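Local coordinates for TerD domain-containing protein (PDB 2QNG) that is of unknown function but binds two calcium ions through a TerD-type beta-sandwich domain, at residues 52-57 / 70-75; 80-85 / 100-105. All blocks are in the same frame, centred on the assembly; numbering follows the deposited sequence.

Contact 1 and contact 2 are two antiparallel beta hairpins, one in each sheet of a beta sandwich. Contact 1 (52-57 with 70-75) pairs strands 51-59 and 69-71. Contact 2 (80-85 with 100-105) pairs strands 82-86 and 98-102 of the other sheet. They follow in series, and the chain passes from strand 69-71 directly to strand 82-86, crossing between the sheets at an outermost strand of each. The centres of the two contacts lie about 10 Å apart and they pack together: CG2 of T57 is 3.6 Å from CD1 of I82. One calcium site joins the two sheets, since D52 and E98 both bind the same ion.

Contact 1 (52-57 / 70-75); sequences DIVAAT and VVHFDS. With CA (calcium ion), chain C.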
loop_
_atom_site.group_PDB
_atom_site.type_symbol
_atom_site.label_atom_id
_atom_site.label_comp_id
_atom_site.label_asym_id
_atom_site.label_seq_id
_atom_site.Cartn_x
_atom_site.Cartn_y
_atom_site.Cartn_z
ATOM N N ASP A 52 -0.814 5.746 -5.780
ATOM C CA ASP A 52 -1.775 4.650 -5.734
ATOM C C ASP A 52 -1.410 3.694 -4.617
ATOM O O ASP A 52 -0.246 3.320 -4.470
ATOM C CB ASP A 52 -1.756 3.851 -7.037
ATOM C CG ASP A 52 -2.371 4.606 -8.212
ATOM O OD1 ASP A 52 -3.174 5.521 -8.029
ATOM O OD2 ASP A 52 -2.075 4.243 -9.362
ATOM N N ILE A 53 -2.421 3.256 -3.856
ATOM C CA ILE A 53 -2.231 2.186 -2.875
ATOM C C ILE A 53 -2.336 0.849 -3.615
ATOM O O ILE A 53 -3.213 0.661 -4.478
ATOM C CB ILE A 53 -3.300 2.245 -1.776
ATOM C CG1 ILE A 53 -3.263 3.598 -1.062
ATOM C CG2 ILE A 53 -3.083 1.107 -0.799
ATOM C CD1 ILE A 53 -4.401 3.783 -0.059
ATOM N N VAL A 54 -1.429 -0.059 -3.261
ATOM C CA VAL A 54 -1.486 -1.407 -3.829
ATOM C C VAL A 54 -1.249 -2.422 -2.724
ATOM O O VAL A 54 -0.477 -2.192 -1.789
ATOM C CB VAL A 54 -0.500 -1.604 -5.029
ATOM C CG1 VAL A 54 0.881 -1.270 -4.613
ATOM C CG2 VAL A 54 -0.565 -3.036 -5.570
ATOM N N ALA A 55 -1.989 -3.532 -2.815
ATOM C CA ALA A 55 -1.792 -4.640 -1.879
ATOM C C ALA A 55 -1.499 -5.910 -2.653
ATOM O O ALA A 55 -2.028 -6.102 -3.751
ATOM C CB ALA A 55 -3.010 -4.826 -0.997
ATOM N N ALA A 56 -0.705 -6.791 -2.049
ATOM C CA ALA A 56 -0.403 -8.081 -2.643
ATOM C C ALA A 56 -0.580 -9.157 -1.601
ATOM O O ALA A 56 -0.199 -8.961 -0.442
ATOM C CB ALA A 56 1.001 -8.108 -3.233
ATOM N N THR A 57 -1.177 -10.284 -2.013
ATOM C CA THR A 57 -1.307 -11.448 -1.129
ATOM C C THR A 57 -0.304 -12.511 -1.556
ATOM O O THR A 57 0.072 -12.596 -2.744
ATOM C CB THR A 57 -2.704 -12.039 -1.198
ATOM O OG1 THR A 57 -2.928 -12.399 -2.556
ATOM C CG2 THR A 57 -3.723 -10.985 -0.731
ATOM N N VAL A 70 -2.793 -9.118 -6.864
ATOM C CA VAL A 70 -2.635 -7.758 -6.379
ATOM C C VAL A 70 -3.928 -6.963 -6.537
ATOM O O VAL A 70 -4.740 -7.240 -7.437
ATOM C CB VAL A 70 -1.483 -7.004 -7.099
ATOM C CG1 VAL A 70 -0.161 -7.744 -6.948
ATOM C CG2 VAL A 70 -1.785 -6.795 -8.540
ATOM N N VAL A 71 -4.097 -5.989 -5.638
ATOM C CA VAL A 71 -5.284 -5.121 -5.631
ATOM C C VAL A 71 -4.818 -3.679 -5.712
ATOM O O VAL A 71 -3.932 -3.252 -4.961
ATOM C CB VAL A 71 -6.130 -5.301 -4.345
ATOM C CG1 VAL A 71 -7.418 -4.459 -4.407
ATOM C CG2 VAL A 71 -6.490 -6.787 -4.163
ATOM N N HIS A 72 -5.413 -2.957 -6.656
ATOM C CA HIS A 72 -5.176 -1.526 -6.823
ATOM C C HIS A 72 -6.325 -0.988 -7.667
ATOM O O HIS A 72 -7.283 -1.724 -7.965
ATOM C CB HIS A 72 -3.792 -1.242 -7.447
ATOM C CG HIS A 72 -3.535 -1.967 -8.739
ATOM N ND1 HIS A 72 -4.243 -1.717 -9.902
ATOM C CD2 HIS A 72 -2.652 -2.947 -9.042
ATOM C CE1 HIS A 72 -3.795 -2.506 -10.865
ATOM N NE2 HIS A 72 -2.823 -3.254 -10.371
ATOM N N PHE A 73 -6.260 0.288 -8.012
ATOM C CA PHE A 73 -7.443 0.941 -8.611
ATOM C C PHE A 73 -7.909 0.250 -9.914
ATOM O O PHE A 73 -9.083 0.362 -10.298
ATOM C CB PHE A 73 -7.167 2.431 -8.840
ATOM C CG PHE A 73 -6.430 2.702 -10.092
ATOM C CD1 PHE A 73 -7.118 3.083 -11.238
ATOM C CD2 PHE A 73 -5.037 2.550 -10.144
ATOM C CE1 PHE A 73 -6.433 3.322 -12.427
ATOM C CE2 PHE A 73 -4.333 2.781 -11.333
ATOM C CZ PHE A 73 -5.043 3.164 -12.476
ATOM N N ASP A 74 -7.015 -0.466 -10.575
ATOM C CA ASP A 74 -7.394 -1.160 -11.796
ATOM C C ASP A 74 -7.384 -2.688 -11.679
ATOM O O ASP A 74 -7.351 -3.400 -12.684
ATOM C CB ASP A 74 -6.502 -0.703 -12.964
ATOM C CG ASP A 74 -7.177 -0.871 -14.304
ATOM O OD1 ASP A 74 -8.382 -0.537 -14.418
ATOM O OD2 ASP A 74 -6.493 -1.349 -15.243
ATOM N N SER A 75 -7.432 -3.197 -10.450
ATOM C CA SER A 75 -7.356 -4.634 -10.229
ATOM C C SER A 75 -8.111 -4.982 -8.949
ATOM O O SER A 75 -7.575 -4.809 -7.877
ATOM C CB SER A 75 -5.896 -5.068 -10.113
ATOM O OG SER A 75 -5.780 -6.457 -9.852
HETATM CA CA CA C . -4.160 7.386 -7.292
HETATM O O HOH W 1 -4.503 1.857 -6.548
HETATM O O HOH W 2 -5.834 6.510 -8.666
#
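The F73 ring lies beside the D52 carboxylate, their planes 45° apart. OD2 of D52 comes obliquely to the ring, 3.3 Å from CE2 of F73. One face of the ring has water 2 above its rim. CB of D74 lies over the centre of the opposite face, and water 1 sits at the edge. The H72 imidazole has CB of S75 over one face, near the rim. CB of D74 lies at its edge, in the ring plane. In the conformer given, CG2 of V54 also reaches the edge, 4.1 Å from CD2 of H72. With chi1 at 56° CG1 lies between N and the carbonyl carbon, which turns CG2 anti to N and onto the H72 edge. V54 and H72 point the same way. N of D74 donates to ND1 of H72, which ties the ring to its own turn.

The strands are held by A55 and V71, a hydrogen-bonded antiparallel pair. N of A55 donates to O of V71 at 2.9 Å, and N of V71 returns a bond to O of A55 at 2.8 Å. On the other face, CB of A56 packs on CG1 of V70 at 3.9 Å. Water 1 bridges the next residues, donating to O of I53 and accepting from N of F73. A type I turn from H72 to S75 then bends the chain back. OG of S75 closes on O of V70 at 2.7 Å.

The two oxygens of D52 have separate tasks. OD1 binds calcium at 2.2 Å, and OD2 is held by a hydrogen bond from NE2 of Q121. Together the metal bond and the Q121 hydrogen bond probably fix the rotation of the carboxylate. Water 2 is a further ligand, and D50, L51, S88 and E98 complete the site. The arrangement is a beta hairpin at the edge of a sandwich sheet, with a calcium site at one end.

Contact 2 (80-85 / 100-105); sequences GTIYLN and MTLELN
I82, L102 and M100, a selenomethionine, form the apolar centre. In the conformer given for M100, CG2 of I82 lies 3.9 Å from SE of M100; it is also 4.0 Å from CD2 of L102. The M100 chain runs straight to SE and then bends (chi3 -71°). Its end methyl CE meets CD1 of L84 at 4.1 Å. I82 with L102 and L84 with M100 are non-hydrogen-bonded pairs.

Between them, Y83 and T101 form a hydrogen-bonded pair. N of Y83 donates to O of T101, and N of T101 donates to O of Y83 at 2.8 Å. N of E103 adds a bond to O of T81.

The other face of the sheet carries Y83 and T101 side by side. CB of T101 stands over the tyrosine ring, 3.9 Å from its centroid, in a CH-pi contact. At the polar edge, OH of Y83 donates to OE2 of E103 at 2.5 Å. It comes from above the carboxylate plane, which is 88° from the ring. OE1 of E103 makes a salt bridge with R106.

Strand 82-86 is outermost in its sheet. Strand 98-102 also pairs with strand 33-40, while I82, M100 and L102 pack against strand 51-59 of the facing sheet.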
loop_
_atom_site.group_PDB
_atom_site.type_symbol
_atom_site.label_atom_id
_atom_site.label_comp_id
_atom_site.label_asym_id
_atom_site.label_seq_id
_atom_site.Cartn_x
_atom_site.Cartn_y
_atom_site.Cartn_z
ATOM N N GLY A 80 -13.087 -10.259 -2.884
ATOM C CA GLY A 80 -13.767 -9.110 -2.247
ATOM C C GLY A 80 -13.320 -8.738 -0.817
ATOM O O GLY A 80 -13.973 -7.953 -0.111
ATOM N N THR A 81 -12.223 -9.332 -0.374
ATOM C CA THR A 81 -11.787 -9.153 1.004
ATOM C C THR A 81 -10.829 -7.987 1.154
ATOM O O THR A 81 -10.630 -7.521 2.261
ATOM C CB THR A 81 -11.126 -10.422 1.568
ATOM O OG1 THR A 81 -9.978 -10.767 0.779
ATOM C CG2 THR A 81 -12.126 -11.584 1.538
ATOM N N ILE A 82 -10.221 -7.535 0.054
ATOM C CA ILE A 82 -9.296 -6.399 0.061
ATOM C C ILE A 82 -9.819 -5.505 -1.043
ATOM O O ILE A 82 -10.065 -5.985 -2.163
ATOM C CB ILE A 82 -7.854 -6.820 -0.267
ATOM C CG1 ILE A 82 -7.272 -7.684 0.860
ATOM C CG2 ILE A 82 -6.974 -5.602 -0.512
ATOM C CD1 ILE A 82 -5.959 -8.398 0.522
ATOM N N TYR A 83 -10.050 -4.229 -0.727
ATOM C CA TYR A 83 -10.716 -3.361 -1.688
ATOM C C TYR A 83 -10.352 -1.905 -1.490
ATOM O O TYR A 83 -10.177 -1.444 -0.355
ATOM C CB TYR A 83 -12.248 -3.543 -1.659
ATOM C CG TYR A 83 -12.913 -3.531 -0.301
ATOM C CD1 TYR A 83 -13.512 -2.370 0.191
ATOM C CD2 TYR A 83 -12.936 -4.684 0.495
ATOM C CE1 TYR A 83 -14.137 -2.346 1.434
ATOM C CE2 TYR A 83 -13.553 -4.672 1.750
ATOM C CZ TYR A 83 -14.170 -3.511 2.202
ATOM O OH TYR A 83 -14.786 -3.521 3.444
ATOM N N LEU A 84 -10.245 -1.197 -2.609
ATOM C CA LEU A 84 -9.977 0.216 -2.577
ATOM C C LEU A 84 -11.320 0.919 -2.335
ATOM O O LEU A 84 -12.310 0.660 -3.032
ATOM C CB LEU A 84 -9.311 0.654 -3.889
ATOM C CG LEU A 84 -8.748 2.063 -3.951
ATOM C CD1 LEU A 84 -7.520 2.188 -3.080
ATOM C CD2 LEU A 84 -8.412 2.359 -5.388
ATOM N N ASN A 85 -11.364 1.772 -1.323
ATOM C CA ASN A 85 -12.610 2.494 -0.980
ATOM C C ASN A 85 -12.741 3.756 -1.820
ATOM O O ASN A 85 -13.848 4.148 -2.210
ATOM C CB ASN A 85 -12.629 2.847 0.518
ATOM C CG ASN A 85 -12.374 1.625 1.388
ATOM O OD1 ASN A 85 -11.272 1.413 1.859
ATOM N ND2 ASN A 85 -13.365 0.781 1.520
HETATM N N MSE A 100 -7.722 2.177 1.367
HETATM C CA MSE A 100 -7.946 0.753 1.081
HETATM C C MSE A 100 -8.260 0.000 2.352
HETATM O O MSE A 100 -7.711 0.286 3.404
HETATM C CB MSE A 100 -6.721 0.130 0.419
HETATM C CG MSE A 100 -6.871 -1.361 0.150
HETATM SE SE MSE A 100 -5.302 -2.129 -0.728
HETATM C CE MSE A 100 -5.457 -1.324 -2.528
ATOM N N THR A 101 -9.173 -0.955 2.231
ATOM C CA THR A 101 -9.560 -1.812 3.345
ATOM C C THR A 101 -9.083 -3.248 3.108
ATOM O O THR A 101 -9.224 -3.770 1.998
ATOM C CB THR A 101 -11.076 -1.801 3.471
ATOM O OG1 THR A 101 -11.504 -0.456 3.737
ATOM C CG2 THR A 101 -11.569 -2.695 4.615
ATOM N N LEU A 102 -8.496 -3.854 4.153
ATOM C CA LEU A 102 -8.054 -5.239 4.080
ATOM C C LEU A 102 -8.734 -6.030 5.179
ATOM O O LEU A 102 -8.427 -5.857 6.346
ATOM C CB LEU A 102 -6.529 -5.317 4.224
ATOM C CG LEU A 102 -5.792 -4.433 3.183
ATOM C CD1 LEU A 102 -5.392 -3.069 3.745
ATOM C CD2 LEU A 102 -4.572 -5.159 2.694
ATOM N N GLU A 103 -9.702 -6.855 4.793
ATOM C CA GLU A 103 -10.435 -7.698 5.741
ATOM C C GLU A 103 -9.631 -8.965 5.964
ATOM O O GLU A 103 -9.995 -10.067 5.492
ATOM C CB GLU A 103 -11.883 -7.950 5.262
ATOM C CG GLU A 103 -12.663 -6.620 5.345
ATOM C CD GLU A 103 -14.107 -6.605 4.843
ATOM O OE1 GLU A 103 -14.567 -7.591 4.341
ATOM O OE2 GLU A 103 -14.750 -5.544 4.948
ATOM N N LEU A 104 -8.538 -8.817 6.707
ATOM C CA LEU A 104 -7.576 -9.905 6.843
ATOM C C LEU A 104 -8.191 -11.154 7.463
ATOM O O LEU A 104 -7.866 -12.291 7.081
ATOM C CB LEU A 104 -6.394 -9.455 7.703
ATOM C CG LEU A 104 -5.481 -8.351 7.131
ATOM C CD1 LEU A 104 -4.386 -8.003 8.090
ATOM C CD2 LEU A 104 -4.892 -8.742 5.783
ATOM N N ASN A 105 -9.092 -10.959 8.429
ATOM C CA ASN A 105 -9.766 -12.110 9.061
ATOM C C ASN A 105 -10.443 -13.021 8.039
ATOM O O ASN A 105 -10.523 -14.241 8.248
ATOM C CB ASN A 105 -10.802 -11.584 10.073
ATOM C CG ASN A 105 -11.544 -12.688 10.778
ATOM O OD1 ASN A 105 -10.942 -13.510 11.430
ATOM N ND2 ASN A 105 -12.867 -12.682 10.663
#